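Local coordinates for protein thymidylate synthase 1 (Bacillus subtilis, PDB 1BSP) that catalyses the reductive methylation of dUMP to dTMP, with 5,10-methylenetetrahydrofolate serving as both methyl donor and reductant, at residues B[2-7]-B[55-60]; B[20-25]-B[36-41]; B[108-113]-B[146-151]. All blocks are in the same frame, centred on the assembly; numbering follows the deposited sequence.

Overall arrangement
The three contacts are spread widely over the chain: centres of contacts 1 and 2 are 26 Å apart, of contacts 2 and 3 30 Å, and of contacts 1 and 3 31 Å, the last pair on opposite sides of the chain's centre. Contact 2 is nested within the loop closed by contact 1; contact 3 follows later in sequence. Strand 19-20, which ends in contact 2 at Ser20, and strand 143-145, just before 146-151 of contact 3, are the outermost strands of the mixed sheet within this chain. Contact 1 joins the N-terminal helix to the loop before helix 64-76 inside one subunit, whereas contacts 2 and 3 lie where the homodimer's two chains meet.

Contact 1 (B[2-7]-B[55-60])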
# COMPACT_ATOMS: atom_id res chain seq x y z
N GLN B 2 1.51 -21.22 -8.28
CA GLN B 2 1.86 -21.12 -9.69
C GLN B 2 1.63 -19.72 -10.21
O GLN B 2 0.50 -19.26 -10.36
CB GLN B 2 1.14 -22.17 -10.56
CG GLN B 2 1.54 -22.16 -12.05
CD GLN B 2 3.05 -22.05 -12.26
OE1 GLN B 2 3.56 -20.96 -12.48
NE2 GLN B 2 3.75 -23.18 -12.22
N PHE B 3 2.74 -19.03 -10.47
CA PHE B 3 2.74 -17.68 -11.00
C PHE B 3 1.97 -17.66 -12.33
O PHE B 3 1.09 -16.83 -12.51
CB PHE B 3 4.19 -17.26 -11.23
CG PHE B 3 4.36 -15.85 -11.68
CD1 PHE B 3 4.35 -15.53 -13.03
CD2 PHE B 3 4.51 -14.83 -10.75
CE1 PHE B 3 4.50 -14.22 -13.44
CE2 PHE B 3 4.65 -13.52 -11.16
CZ PHE B 3 4.64 -13.21 -12.51
N ASP B 4 2.28 -18.60 -13.22
CA ASP B 4 1.64 -18.69 -14.54
C ASP B 4 0.12 -18.63 -14.52
O ASP B 4 -0.47 -17.92 -15.34
CB ASP B 4 2.06 -19.97 -15.27
CG ASP B 4 3.53 -20.01 -15.59
OD1 ASP B 4 4.13 -18.95 -15.88
OD2 ASP B 4 4.09 -21.12 -15.56
N LYS B 5 -0.51 -19.38 -13.62
CA LYS B 5 -1.97 -19.40 -13.52
C LYS B 5 -2.54 -18.04 -13.10
O LYS B 5 -3.47 -17.52 -13.74
CB LYS B 5 -2.43 -20.45 -12.50
CG LYS B 5 -1.82 -21.84 -12.67
CD LYS B 5 -2.36 -22.60 -13.86
CE LYS B 5 -1.84 -24.04 -13.88
NZ LYS B 5 -2.23 -24.77 -15.12
N GLN B 6 -1.99 -17.47 -12.04
CA GLN B 6 -2.44 -16.18 -11.52
C GLN B 6 -2.17 -15.03 -12.49
O GLN B 6 -2.99 -14.12 -12.63
CB GLN B 6 -1.78 -15.88 -10.18
CG GLN B 6 -2.32 -16.73 -9.06
CD GLN B 6 -1.70 -16.37 -7.74
OE1 GLN B 6 -1.75 -15.22 -7.32
NE2 GLN B 6 -1.07 -17.34 -7.10
N TYR B 7 -1.01 -15.07 -13.12
CA TYR B 7 -0.60 -14.08 -14.11
C TYR B 7 -1.61 -14.08 -15.26
O TYR B 7 -2.17 -13.04 -15.62
CB TYR B 7 0.79 -14.44 -14.64
CG TYR B 7 1.36 -13.50 -15.69
CD1 TYR B 7 2.01 -12.32 -15.32
CD2 TYR B 7 1.26 -13.80 -17.05
CE1 TYR B 7 2.56 -11.48 -16.27
CE2 TYR B 7 1.80 -12.96 -18.02
CZ TYR B 7 2.45 -11.80 -17.62
OH TYR B 7 2.99 -10.98 -18.57
N PRO B 55 7.68 -18.19 -7.18
CA PRO B 55 6.80 -17.61 -8.19
C PRO B 55 7.59 -17.07 -9.37
O PRO B 55 8.22 -16.02 -9.27
CB PRO B 55 6.08 -16.50 -7.42
CG PRO B 55 7.14 -16.03 -6.46
CD PRO B 55 7.72 -17.35 -5.97
N ILE B 56 7.60 -17.81 -10.47
CA ILE B 56 8.32 -17.37 -11.65
C ILE B 56 7.54 -17.81 -12.88
O ILE B 56 6.79 -18.79 -12.82
CB ILE B 56 9.78 -17.89 -11.66
CG1 ILE B 56 10.63 -17.07 -12.64
CG2 ILE B 56 9.84 -19.38 -12.00
CD1 ILE B 56 12.11 -17.30 -12.50
N LEU B 57 7.65 -17.02 -13.94
CA LEU B 57 6.95 -17.28 -15.19
C LEU B 57 7.71 -18.33 -16.00
O LEU B 57 8.94 -18.32 -16.06
CB LEU B 57 6.84 -15.97 -15.98
CG LEU B 57 5.76 -15.76 -17.06
CD1 LEU B 57 4.37 -15.84 -16.45
CD2 LEU B 57 5.95 -14.41 -17.70
N THR B 58 6.97 -19.27 -16.58
CA THR B 58 7.59 -20.31 -17.39
C THR B 58 7.19 -20.20 -18.87
O THR B 58 7.89 -20.73 -19.72
CB THR B 58 7.26 -21.72 -16.88
OG1 THR B 58 5.86 -22.00 -17.10
CG2 THR B 58 7.59 -21.84 -15.38
N THR B 59 6.10 -19.49 -19.16
CA THR B 59 5.62 -19.31 -20.53
C THR B 59 6.58 -18.48 -21.39
O THR B 59 6.43 -18.39 -22.59
CB THR B 59 4.23 -18.67 -20.56
OG1 THR B 59 4.25 -17.49 -19.75
CG2 THR B 59 3.16 -19.66 -20.06
N LYS B 60 7.55 -17.85 -20.74
CA LYS B 60 8.56 -17.08 -21.43
C LYS B 60 9.67 -17.01 -20.39
O LYS B 60 9.45 -17.40 -19.25
CB LYS B 60 8.04 -15.69 -21.79
CG LYS B 60 8.08 -14.65 -20.68
CD LYS B 60 7.93 -13.27 -21.27
CE LYS B 60 8.28 -12.16 -20.29
NZ LYS B 60 7.94 -10.82 -20.86
O HOH W 1 6.06 -21.33 -12.22
O HOH W 2 5.22 -11.93 -20.65
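The first turn of helix 3-17 runs beside the irregular loop 55-60, with Phe3 CA 4.9 Å from Pro55 CA and Asp4 CA 5.5 Å from Leu57 CA. This is a helix N-terminus with a side-chain cap: Gln2 occupies the N-cap position, and its OE1 accepts from Asp4 N at 2.8 Å, in the carbonyl plane on a lone pair. The bend in the Gln2 chain (chi2 44°) brings the amide back over the helix start. Asp4 then grips the loop with both carboxylate oxygens. Its OD1 takes the backbone N of Thr58 on the syn lone pair, 2.9 Å away and nearly straight at 166°, while OD2 receives Thr58 OG1 on the syn side, at a short 2.5 Å that is not precise at this resolution. The Thr58 hydroxyl also bonds to Phe239 N, so it joins Asp4 to a further loop. On the apolar side, Leu57 CD1 is wedged between two aromatic rings: it meets Phe3 at the ring edge, 3.4 Å from CE1, and lies over one face of Tyr7, a CH-pi contact. Pro55 CB packs against Phe3 CD2, the two side chains crossing at about a right angle. The phenol end of Tyr7 is bonded to Met184 O, and a water donates to Tyr7 OH at 3.2 Å while accepting a weak bond from Lys60 NZ, which also bonds to Ala185 O.

Contact 2 (B[20-25]-B[36-41]); sequences SDEEFD and PAHTLS
His38 lays one face of its imidazole against the backbone of Glu22, whose CA stands 3.7 Å from the ring centroid and 16° off the normal, a CH-pi contact. At the edge of the same ring, ND1 donates to Asp21 OD1 at 2.9 Å; the acceptor lies close to the ring plane, yet the nitrogen comes from above the carboxylate plane. Thr39 N reaches Asp21 OD1 from the opposite face of that plane, at 3.0 Å. Two donors therefore hold this one oxygen and should restrain the carboxylate's rotation. Asp21 CG sits between its own N and carbonyl carbon (chi1 59°), which turns the carboxylate toward 36-41. Asp21 OD2 and Thr39 OG1 are at most weakly bonded. Asp21 also opens a type I turn ending at Phe24. Just before the turn, Ser20 pairs with Leu40 at a CA-to-CA distance of 4.2 Å, and Leu40 CD1 packs on Ser20 CB. Arg140 of the second subunit, a predicted dUMP-binding residue, makes a weak bond to Thr39 OG1, and Thr39 also touches His221. The geometry is that of a His-carboxylate hydrogen bond beside an antiparallel, non-hydrogen-bonded pair, at the end of the mixed sheet within this chain of thymidylate synthase.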
# COMPACT_ATOMS: atom_id res chain seq x y z
N SER B 20 -9.20 1.66 -21.14
CA SER B 20 -8.08 2.31 -21.79
C SER B 20 -7.97 3.75 -21.37
O SER B 20 -8.86 4.29 -20.72
CB SER B 20 -8.25 2.22 -23.31
OG SER B 20 -9.51 2.69 -23.75
N ASP B 21 -6.85 4.37 -21.72
CA ASP B 21 -6.63 5.77 -21.43
C ASP B 21 -6.42 6.44 -22.79
O ASP B 21 -5.65 7.39 -22.92
CB ASP B 21 -5.39 5.95 -20.54
CG ASP B 21 -4.11 5.41 -21.17
OD1 ASP B 21 -4.17 4.78 -22.24
OD2 ASP B 21 -3.02 5.62 -20.59
N GLU B 22 -7.08 5.89 -23.80
CA GLU B 22 -6.97 6.37 -25.18
C GLU B 22 -7.41 7.80 -25.44
O GLU B 22 -6.90 8.44 -26.36
CB GLU B 22 -7.67 5.40 -26.14
CG GLU B 22 -6.76 4.23 -26.56
CD GLU B 22 -7.51 2.98 -26.99
OE1 GLU B 22 -8.61 2.72 -26.45
OE2 GLU B 22 -6.98 2.22 -27.83
N GLU B 23 -8.30 8.33 -24.60
CA GLU B 23 -8.79 9.69 -24.77
C GLU B 23 -7.91 10.74 -24.10
O GLU B 23 -8.16 11.93 -24.24
CB GLU B 23 -10.23 9.80 -24.24
CG GLU B 23 -10.35 9.86 -22.73
CD GLU B 23 -10.71 8.53 -22.09
OE1 GLU B 23 -10.21 7.48 -22.55
OE2 GLU B 23 -11.50 8.54 -21.12
N PHE B 24 -6.88 10.29 -23.38
CA PHE B 24 -5.98 11.20 -22.68
C PHE B 24 -4.67 11.42 -23.40
O PHE B 24 -4.23 10.57 -24.17
CB PHE B 24 -5.63 10.66 -21.29
CG PHE B 24 -6.79 10.58 -20.35
CD1 PHE B 24 -7.43 11.73 -19.91
CD2 PHE B 24 -7.23 9.35 -19.87
CE1 PHE B 24 -8.49 11.66 -19.02
CE2 PHE B 24 -8.29 9.26 -18.97
CZ PHE B 24 -8.92 10.42 -18.54
N ASP B 25 -4.02 12.54 -23.09
CA ASP B 25 -2.71 12.86 -23.64
C ASP B 25 -1.71 12.20 -22.69
O ASP B 25 -1.40 12.76 -21.64
CB ASP B 25 -2.47 14.37 -23.66
CG ASP B 25 -3.20 15.06 -24.78
OD1 ASP B 25 -2.82 14.85 -25.95
OD2 ASP B 25 -4.16 15.82 -24.50
N PRO B 36 1.77 7.95 -29.22
CA PRO B 36 1.40 7.76 -27.81
C PRO B 36 1.17 6.31 -27.45
O PRO B 36 0.42 5.60 -28.13
CB PRO B 36 0.12 8.58 -27.68
CG PRO B 36 -0.45 8.56 -29.08
CD PRO B 36 0.78 8.80 -29.91
N ALA B 37 1.83 5.86 -26.38
CA ALA B 37 1.72 4.49 -25.89
C ALA B 37 0.58 4.42 -24.89
O ALA B 37 0.67 4.93 -23.77
CB ALA B 37 3.04 4.06 -25.23
N HIS B 38 -0.52 3.83 -25.33
CA HIS B 38 -1.69 3.69 -24.47
C HIS B 38 -1.75 2.37 -23.73
O HIS B 38 -1.32 1.33 -24.22
CB HIS B 38 -2.97 3.93 -25.27
CG HIS B 38 -3.20 5.37 -25.61
ND1 HIS B 38 -3.45 6.33 -24.64
CD2 HIS B 38 -3.18 6.03 -26.79
CE1 HIS B 38 -3.57 7.51 -25.22
NE2 HIS B 38 -3.41 7.36 -26.52
N THR B 39 -2.29 2.43 -22.53
CA THR B 39 -2.43 1.25 -21.71
C THR B 39 -3.89 0.88 -21.58
O THR B 39 -4.78 1.64 -21.96
CB THR B 39 -1.84 1.51 -20.33
OG1 THR B 39 -2.35 2.75 -19.83
CG2 THR B 39 -0.34 1.61 -20.42
N LEU B 40 -4.13 -0.33 -21.08
CA LEU B 40 -5.46 -0.87 -20.86
C LEU B 40 -5.31 -1.37 -19.42
O LEU B 40 -4.37 -2.13 -19.13
CB LEU B 40 -5.67 -2.02 -21.83
CG LEU B 40 -7.06 -2.59 -22.05
CD1 LEU B 40 -7.97 -1.52 -22.59
CD2 LEU B 40 -6.95 -3.72 -23.03
N SER B 41 -6.16 -0.94 -18.49
CA SER B 41 -5.95 -1.37 -17.12
C SER B 41 -7.10 -1.76 -16.23
O SER B 41 -8.26 -1.49 -16.51
CB SER B 41 -5.10 -0.34 -16.39
OG SER B 41 -5.80 0.88 -16.22
O HOH W 3 0.07 4.71 -21.14

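Contact 3 (B[108-113]-B[146-151]); sequences GFQLGK and LWNPDE
Gln110 of the short helix 108-111 points at the irregular loop 146-151, and the end of Leu111 reaches it; the loop leaves strand 143-145 of the mixed sheet and folds into an Asx turn at Asn148. The buried half of the contact is close-fitting. Leu146 CD2 packs 3.7 Å from Leu111 CG, the two side chains slanting past one another, and Ile74 and Trp75 of helix 64-76 touch Leu111 as well. Gln110 CG lies 3.6 Å from Leu146 O, and the bend at chi2 (-54°) carries its amide across to Asn148. There Asn148 ND2 donates to Gln110 OE1 at 3.0 Å with an N-H...O angle of 159°. The two amides are almost perpendicular: the acceptor lies in the plane of Asn148, while the donor is tilted from the carbonyl plane of Gln110. Gln110 NE2 has its hydrogen-bond partner in His105 O and rests 3.3 Å from Glu151 CG, so both ends of this buried amide are engaged.

Between these two segments the other half has fewer contacts, and its residues Phe109, Lys113 and Glu151 are partly exposed. Lys113, extended beyond CG, reaches Glu151 from the opposite direction, and the edge of the Phe109 ring approaches the same carboxylate. Glu151 OE1 bonds to His105 ND1. Lys113 NZ also forms a salt bridge with Asp150 of the second subunit, to which Asn148 ND2 bonds too, so this side joins the dimer interface. Within the chain, the salt bridge closes at 2.9 Å between Lys113 NZ and Glu151 OE2, met on the anti side and 34° out of the carboxylate plane.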
# COMPACT_ATOMS: atom_id res chain seq x y z
N GLY B 108 17.77 2.89 -3.77
CA GLY B 108 18.84 2.62 -2.83
C GLY B 108 19.19 3.76 -1.91
O GLY B 108 19.56 3.53 -0.76
N PHE B 109 19.06 4.99 -2.40
CA PHE B 109 19.38 6.16 -1.59
C PHE B 109 18.44 6.26 -0.38
O PHE B 109 18.87 6.60 0.72
CB PHE B 109 19.27 7.44 -2.40
CG PHE B 109 19.59 8.68 -1.62
CD1 PHE B 109 20.90 9.13 -1.51
CD2 PHE B 109 18.58 9.41 -1.01
CE1 PHE B 109 21.19 10.29 -0.80
CE2 PHE B 109 18.86 10.57 -0.31
CZ PHE B 109 20.17 11.02 -0.21
N GLN B 110 17.17 5.95 -0.59
CA GLN B 110 16.21 5.99 0.49
C GLN B 110 16.52 4.89 1.51
O GLN B 110 16.57 5.14 2.72
CB GLN B 110 14.78 5.84 -0.05
CG GLN B 110 14.28 7.05 -0.82
CD GLN B 110 14.39 8.34 -0.02
OE1 GLN B 110 14.03 8.38 1.15
NE2 GLN B 110 14.90 9.39 -0.65
N LEU B 111 16.78 3.68 1.02
CA LEU B 111 17.09 2.55 1.88
C LEU B 111 18.39 2.72 2.67
O LEU B 111 18.57 2.11 3.72
CB LEU B 111 17.13 1.25 1.08
CG LEU B 111 15.80 0.79 0.50
CD1 LEU B 111 15.99 -0.52 -0.27
CD2 LEU B 111 14.75 0.62 1.61
N GLY B 112 19.28 3.56 2.17
CA GLY B 112 20.54 3.77 2.85
C GLY B 112 20.59 5.05 3.67
O GLY B 112 21.64 5.40 4.20
N LYS B 113 19.48 5.76 3.75
CA LYS B 113 19.44 7.00 4.52
C LYS B 113 19.34 6.66 6.01
O LYS B 113 18.39 6.00 6.44
CB LYS B 113 18.26 7.86 4.07
CG LYS B 113 18.64 9.28 3.74
CD LYS B 113 17.42 10.13 3.39
CE LYS B 113 17.83 11.58 3.19
NZ LYS B 113 16.65 12.49 3.25
N LEU B 146 9.96 3.64 -0.10
CA LEU B 146 10.82 4.29 -1.09
C LEU B 146 10.19 5.62 -1.47
O LEU B 146 10.87 6.57 -1.84
CB LEU B 146 10.99 3.40 -2.32
CG LEU B 146 11.74 2.08 -2.09
CD1 LEU B 146 11.84 1.30 -3.40
CD2 LEU B 146 13.14 2.35 -1.52
N TRP B 147 8.87 5.69 -1.34
CA TRP B 147 8.10 6.88 -1.66
C TRP B 147 8.28 7.96 -0.60
O TRP B 147 7.38 8.20 0.20
CB TRP B 147 6.61 6.54 -1.80
CG TRP B 147 5.82 7.61 -2.51
CD1 TRP B 147 5.12 8.64 -1.93
CD2 TRP B 147 5.65 7.76 -3.93
NE1 TRP B 147 4.52 9.41 -2.90
CE2 TRP B 147 4.83 8.89 -4.13
CE3 TRP B 147 6.11 7.04 -5.04
CZ2 TRP B 147 4.46 9.32 -5.42
CZ3 TRP B 147 5.74 7.47 -6.32
CH2 TRP B 147 4.92 8.60 -6.49
N ASN B 148 9.44 8.59 -0.56
CA ASN B 148 9.69 9.66 0.41
C ASN B 148 9.08 10.95 -0.15
O ASN B 148 9.59 11.50 -1.12
CB ASN B 148 11.18 9.83 0.66
CG ASN B 148 11.48 10.85 1.75
OD1 ASN B 148 10.71 11.77 1.97
ND2 ASN B 148 12.60 10.67 2.43
N PRO B 149 8.03 11.47 0.50
CA PRO B 149 7.34 12.69 0.08
C PRO B 149 8.25 13.90 -0.12
O PRO B 149 8.05 14.67 -1.06
CB PRO B 149 6.34 12.94 1.21
CG PRO B 149 6.06 11.57 1.72
CD PRO B 149 7.44 10.96 1.75
N ASP B 150 9.23 14.06 0.76
CA ASP B 150 10.16 15.19 0.70
C ASP B 150 11.16 15.10 -0.45
O ASP B 150 11.64 16.13 -0.95
CB ASP B 150 10.95 15.30 2.00
CG ASP B 150 10.10 15.73 3.18
OD1 ASP B 150 9.27 16.65 3.01
OD2 ASP B 150 10.30 15.18 4.28
N GLU B 151 11.48 13.87 -0.84
CA GLU B 151 12.48 13.61 -1.87
C GLU B 151 11.95 13.43 -3.30
O GLU B 151 12.72 13.41 -4.25
CB GLU B 151 13.29 12.38 -1.46
CG GLU B 151 14.04 12.55 -0.15
CD GLU B 151 15.34 13.32 -0.31
OE1 GLU B 151 15.41 14.26 -1.13
OE2 GLU B 151 16.32 12.98 0.38